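Local coordinates for glycosyl hydrolases family 2, sugar binding domain protein (Bacteroides uniformis str. 3978 T3 ii, PDB 6D1P), which is a beta-glucuronidase of a human gut bacterium, a family 2 glycoside hydrolase that probably cleaves glucuronic acid from glucuronide conjugates, at residues Y85-I98 against F158-R172. Numbering follows the deposited sequence.
Sequences YYQGPGWYRTMLNI and FGGKIPIAIRCDNSR
Gly90, Tyr92, Thr94 and Leu96 each exchange a pair of backbone hydrogen bonds with Cys168, Ile166, Ile164 and Ile162, respectively, joining strands 89-96 and 162-169 as antiparallel neighbours in the middle of a six-stranded sheet of the sugar-binding domain. Past the strand ends, Asn170 N bonds to Gly88 O, and the Asn170 side chain supplements it: OD1 accepts from Gly88 N (2.8 Å) and ND2 donates to Tyr86 O (3.1 Å). Its CG lies between backbone N and carbonyl carbon (chi1 72°), which turns the amide toward the 86-88 backbone. Arg172 NH1 meets a lone pair of Gln87 OE1 at 3.0 Å, and OE1 lies in the guanidinium plane; Gln87 NE2 bonds to Asp180, and Arg172 NE forms a salt bridge with Glu47 of the second subunit. Two waters also bridge this end, linking Gln87 to Arg172 N and Asn170 O.

On the face with Pro89 and Ala165, the extended Arg167 chain lies over the Trp91 indole, CB 3.5 Å from the six-membered ring centroid in a CH-pi contact. Its guanidinium stands steeply to the indole (81°) and takes Pro89 CB over one face; Arg167 NE and Trp91 NE1 share Asp41. Replacing Trp91 by alanine is likely to leave the aliphatic part of Arg167 without its aromatic face and Asp41 without one donor. Farther along, Met95 SD meets Phe158 CD2 obliquely at 3.9 Å.

On the other face, Leu96 CD1 packs on Ile164 CG1 (3.9 Å); just past the strand end, Ile98 CD1 packs on Ile162 CG1.

The chemistry thus combines a mainly apolar sheet interior with a polar end where the Asn170 amide prolongs the strand pairing and Arg172 ties Gln87 to the second subunit.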
# COMPACT_ATOMS: atom_id res chain seq x y z
N TYR A 85 3.89 8.12 -0.04
CA TYR A 85 4.02 7.51 -1.35
C TYR A 85 4.72 6.16 -1.21
O TYR A 85 5.56 5.97 -0.33
CB TYR A 85 4.77 8.44 -2.33
CG TYR A 85 6.29 8.45 -2.29
CD1 TYR A 85 7.03 7.87 -3.31
CD2 TYR A 85 6.99 9.09 -1.26
CE1 TYR A 85 8.40 7.90 -3.32
CE2 TYR A 85 8.38 9.12 -1.25
CZ TYR A 85 9.08 8.53 -2.30
OH TYR A 85 10.45 8.55 -2.33
N TYR A 86 4.32 5.21 -2.06
CA TYR A 86 4.71 3.82 -1.88
C TYR A 86 6.21 3.64 -2.15
O TYR A 86 6.72 4.11 -3.18
CB TYR A 86 3.88 2.93 -2.80
CG TYR A 86 4.32 1.50 -2.78
CD1 TYR A 86 3.91 0.64 -1.75
CD2 TYR A 86 5.18 1.00 -3.75
CE1 TYR A 86 4.32 -0.69 -1.71
CE2 TYR A 86 5.61 -0.31 -3.71
CZ TYR A 86 5.16 -1.16 -2.70
OH TYR A 86 5.59 -2.46 -2.66
N GLN A 87 6.91 2.99 -1.23
CA GLN A 87 8.36 2.74 -1.37
C GLN A 87 8.61 1.27 -1.07
O GLN A 87 8.69 0.87 0.10
CB GLN A 87 9.18 3.65 -0.45
CG GLN A 87 9.11 5.10 -0.81
CD GLN A 87 9.94 5.97 0.12
OE1 GLN A 87 9.61 6.17 1.30
NE2 GLN A 87 11.01 6.49 -0.41
N GLY A 88 8.75 0.48 -2.13
CA GLY A 88 8.81 -0.95 -1.99
C GLY A 88 8.87 -1.67 -3.32
O GLY A 88 9.11 -1.08 -4.37
N PRO A 89 8.68 -2.98 -3.28
CA PRO A 89 8.80 -3.79 -4.50
C PRO A 89 7.49 -3.91 -5.27
O PRO A 89 6.39 -3.71 -4.75
CB PRO A 89 9.25 -5.15 -3.94
CG PRO A 89 8.49 -5.23 -2.61
CD PRO A 89 8.55 -3.81 -2.06
N GLY A 90 7.63 -4.26 -6.55
CA GLY A 90 6.51 -4.54 -7.42
C GLY A 90 7.02 -5.31 -8.61
O GLY A 90 8.23 -5.32 -8.88
N TRP A 91 6.10 -5.95 -9.33
CA TRP A 91 6.48 -6.89 -10.39
C TRP A 91 5.75 -6.59 -11.69
O TRP A 91 4.56 -6.26 -11.69
CB TRP A 91 6.16 -8.33 -9.99
CG TRP A 91 7.15 -9.03 -9.07
CD1 TRP A 91 7.11 -9.07 -7.70
CD2 TRP A 91 8.27 -9.83 -9.47
NE1 TRP A 91 8.15 -9.83 -7.22
CE2 TRP A 91 8.88 -10.30 -8.29
CE3 TRP A 91 8.82 -10.18 -10.70
CZ2 TRP A 91 10.01 -11.11 -8.31
CZ3 TRP A 91 9.95 -10.98 -10.72
CH2 TRP A 91 10.53 -11.44 -9.54
N TYR A 92 6.44 -6.77 -12.81
CA TYR A 92 5.83 -6.73 -14.13
C TYR A 92 6.03 -8.07 -14.83
O TYR A 92 7.03 -8.76 -14.60
CB TYR A 92 6.44 -5.64 -15.01
CG TYR A 92 6.33 -4.24 -14.48
CD1 TYR A 92 7.26 -3.73 -13.58
CD2 TYR A 92 5.34 -3.39 -14.95
CE1 TYR A 92 7.18 -2.42 -13.13
CE2 TYR A 92 5.25 -2.09 -14.51
CZ TYR A 92 6.17 -1.61 -13.60
OH TYR A 92 6.06 -0.31 -13.16
N ARG A 93 5.09 -8.44 -15.71
CA ARG A 93 5.24 -9.66 -16.49
C ARG A 93 4.49 -9.55 -17.81
O ARG A 93 3.47 -8.87 -17.90
CB ARG A 93 4.75 -10.90 -15.73
CG ARG A 93 3.28 -10.89 -15.40
CD ARG A 93 2.89 -12.12 -14.57
NE ARG A 93 1.45 -12.20 -14.36
CZ ARG A 93 0.86 -12.98 -13.46
NH1 ARG A 93 1.56 -13.78 -12.67
NH2 ARG A 93 -0.46 -12.95 -13.36
N THR A 94 5.02 -10.23 -18.82
CA THR A 94 4.39 -10.25 -20.14
C THR A 94 4.93 -11.42 -20.96
O THR A 94 5.81 -12.17 -20.52
CB THR A 94 4.61 -8.95 -20.91
OG1 THR A 94 3.80 -8.98 -22.07
CG2 THR A 94 6.07 -8.82 -21.36
N MET A 95 4.42 -11.53 -22.19
CA MET A 95 4.76 -12.57 -23.15
C MET A 95 5.34 -11.91 -24.39
O MET A 95 4.71 -11.00 -24.94
CB MET A 95 3.51 -13.38 -23.52
CG MET A 95 3.63 -14.85 -23.27
SD MET A 95 3.71 -15.22 -21.53
CE MET A 95 1.95 -15.40 -21.17
N LEU A 96 6.50 -12.37 -24.85
CA LEU A 96 7.15 -11.73 -26.00
C LEU A 96 7.35 -12.70 -27.16
O LEU A 96 7.82 -13.83 -26.97
CB LEU A 96 8.51 -11.14 -25.62
CG LEU A 96 8.52 -9.92 -24.70
CD1 LEU A 96 9.91 -9.33 -24.70
CD2 LEU A 96 7.48 -8.89 -25.11
N ASN A 97 7.01 -12.23 -28.37
CA ASN A 97 7.44 -12.87 -29.61
C ASN A 97 8.85 -12.40 -29.92
O ASN A 97 9.06 -11.22 -30.20
CB ASN A 97 6.50 -12.51 -30.76
CG ASN A 97 5.22 -13.29 -30.70
OD1 ASN A 97 5.24 -14.51 -30.58
ND2 ASN A 97 4.09 -12.58 -30.78
N ILE A 98 9.81 -13.31 -29.87
CA ILE A 98 11.21 -12.98 -30.05
C ILE A 98 11.68 -13.57 -31.37
O ILE A 98 11.87 -14.79 -31.48
CB ILE A 98 12.05 -13.46 -28.86
CG1 ILE A 98 11.78 -12.53 -27.67
CG2 ILE A 98 13.53 -13.49 -29.20
CD1 ILE A 98 12.55 -12.86 -26.45
N PHE A 158 3.11 -21.86 -23.70
CA PHE A 158 3.15 -20.48 -24.14
C PHE A 158 3.09 -20.35 -25.65
O PHE A 158 3.05 -19.22 -26.16
CB PHE A 158 4.40 -19.79 -23.59
CG PHE A 158 4.53 -19.90 -22.09
CD1 PHE A 158 5.37 -20.84 -21.52
CD2 PHE A 158 3.80 -19.07 -21.26
CE1 PHE A 158 5.49 -20.94 -20.14
CE2 PHE A 158 3.91 -19.16 -19.88
CZ PHE A 158 4.77 -20.10 -19.32
N GLY A 159 3.07 -21.46 -26.37
CA GLY A 159 2.93 -21.42 -27.81
C GLY A 159 4.06 -20.68 -28.47
O GLY A 159 3.85 -19.82 -29.32
N GLY A 160 5.29 -21.00 -28.04
CA GLY A 160 6.47 -20.43 -28.64
C GLY A 160 6.85 -19.04 -28.17
O GLY A 160 7.95 -18.59 -28.49
N LYS A 161 5.98 -18.34 -27.43
CA LYS A 161 6.35 -17.03 -26.91
C LYS A 161 7.18 -17.18 -25.64
O LYS A 161 7.30 -18.27 -25.07
CB LYS A 161 5.10 -16.19 -26.66
CG LYS A 161 4.33 -15.87 -27.93
CD LYS A 161 2.91 -15.40 -27.67
CE LYS A 161 2.81 -13.88 -27.63
NZ LYS A 161 1.40 -13.43 -27.88
N ILE A 162 7.78 -16.08 -25.19
CA ILE A 162 8.76 -16.09 -24.11
C ILE A 162 8.18 -15.33 -22.92
O ILE A 162 7.77 -14.18 -23.07
CB ILE A 162 10.11 -15.49 -24.53
CG1 ILE A 162 10.58 -16.12 -25.84
CG2 ILE A 162 11.15 -15.72 -23.45
CD1 ILE A 162 10.72 -17.62 -25.78
N PRO A 163 8.16 -15.92 -21.72
CA PRO A 163 7.68 -15.18 -20.54
C PRO A 163 8.77 -14.33 -19.89
O PRO A 163 9.86 -14.81 -19.57
CB PRO A 163 7.19 -16.30 -19.60
CG PRO A 163 7.71 -17.61 -20.19
CD PRO A 163 8.61 -17.27 -21.36
N ILE A 164 8.44 -13.06 -19.69
CA ILE A 164 9.35 -12.06 -19.13
C ILE A 164 8.74 -11.56 -17.82
O ILE A 164 7.54 -11.28 -17.75
CB ILE A 164 9.56 -10.90 -20.11
CG1 ILE A 164 10.24 -11.41 -21.38
CG2 ILE A 164 10.39 -9.76 -19.49
CD1 ILE A 164 11.57 -12.08 -21.10
N ALA A 165 9.56 -11.45 -16.79
CA ALA A 165 9.14 -10.78 -15.57
C ALA A 165 10.24 -9.85 -15.11
O ALA A 165 11.43 -10.15 -15.26
CB ALA A 165 8.77 -11.77 -14.45
N ILE A 166 9.84 -8.71 -14.56
CA ILE A 166 10.77 -7.69 -14.10
C ILE A 166 10.32 -7.22 -12.73
O ILE A 166 9.17 -6.77 -12.57
CB ILE A 166 10.85 -6.51 -15.06
CG1 ILE A 166 11.22 -7.01 -16.45
CG2 ILE A 166 11.89 -5.52 -14.56
CD1 ILE A 166 11.06 -6.00 -17.52
N ARG A 167 11.22 -7.31 -11.75
CA ARG A 167 10.96 -6.83 -10.40
C ARG A 167 11.62 -5.47 -10.24
O ARG A 167 12.83 -5.34 -10.45
CB ARG A 167 11.50 -7.83 -9.37
CG ARG A 167 11.26 -7.47 -7.90
CD ARG A 167 11.98 -8.48 -6.97
NE ARG A 167 11.67 -8.33 -5.55
CZ ARG A 167 12.28 -7.47 -4.73
NH1 ARG A 167 13.22 -6.66 -5.20
NH2 ARG A 167 11.94 -7.41 -3.46
N CYS A 168 10.83 -4.45 -9.89
CA CYS A 168 11.36 -3.13 -9.57
C CYS A 168 11.12 -2.82 -8.10
O CYS A 168 10.11 -3.23 -7.53
CB CYS A 168 10.70 -2.03 -10.41
SG CYS A 168 11.23 -2.05 -12.12
N ASP A 169 12.06 -2.11 -7.50
CA ASP A 169 11.95 -1.80 -6.08
C ASP A 169 12.44 -0.38 -5.83
O ASP A 169 13.52 -0.00 -6.31
CB ASP A 169 12.74 -2.81 -5.24
CG ASP A 169 12.78 -2.44 -3.78
OD1 ASP A 169 11.93 -2.93 -3.02
OD2 ASP A 169 13.66 -1.63 -3.39
N ASN A 170 11.64 0.40 -5.11
CA ASN A 170 12.04 1.72 -4.62
C ASN A 170 11.86 1.79 -3.10
O ASN A 170 11.40 2.79 -2.55
CB ASN A 170 11.27 2.85 -5.33
CG ASN A 170 9.79 2.92 -4.90
OD1 ASN A 170 9.20 1.92 -4.45
ND2 ASN A 170 9.20 4.10 -5.03
N SER A 171 12.24 0.72 -2.40
CA SER A 171 12.34 0.77 -0.95
C SER A 171 13.38 1.82 -0.54
O SER A 171 14.35 2.08 -1.25
CB SER A 171 12.72 -0.59 -0.37
OG SER A 171 11.79 -1.59 -0.74
N ARG A 172 13.16 2.40 0.64
CA ARG A 172 14.14 3.31 1.21
C ARG A 172 15.45 2.59 1.48
O ARG A 172 15.46 1.52 2.09
CB ARG A 172 13.59 3.90 2.50
CG ARG A 172 12.36 4.69 2.30
CD ARG A 172 11.81 5.19 3.60
NE ARG A 172 12.58 6.31 4.14
CZ ARG A 172 12.37 7.58 3.83
NH1 ARG A 172 11.43 7.91 2.95
NH2 ARG A 172 13.10 8.53 4.40
O HOH W 1 10.66 1.48 1.87
O HOH W 2 11.76 5.50 -3.17
O HOH W 3 8.67 -16.35 -29.39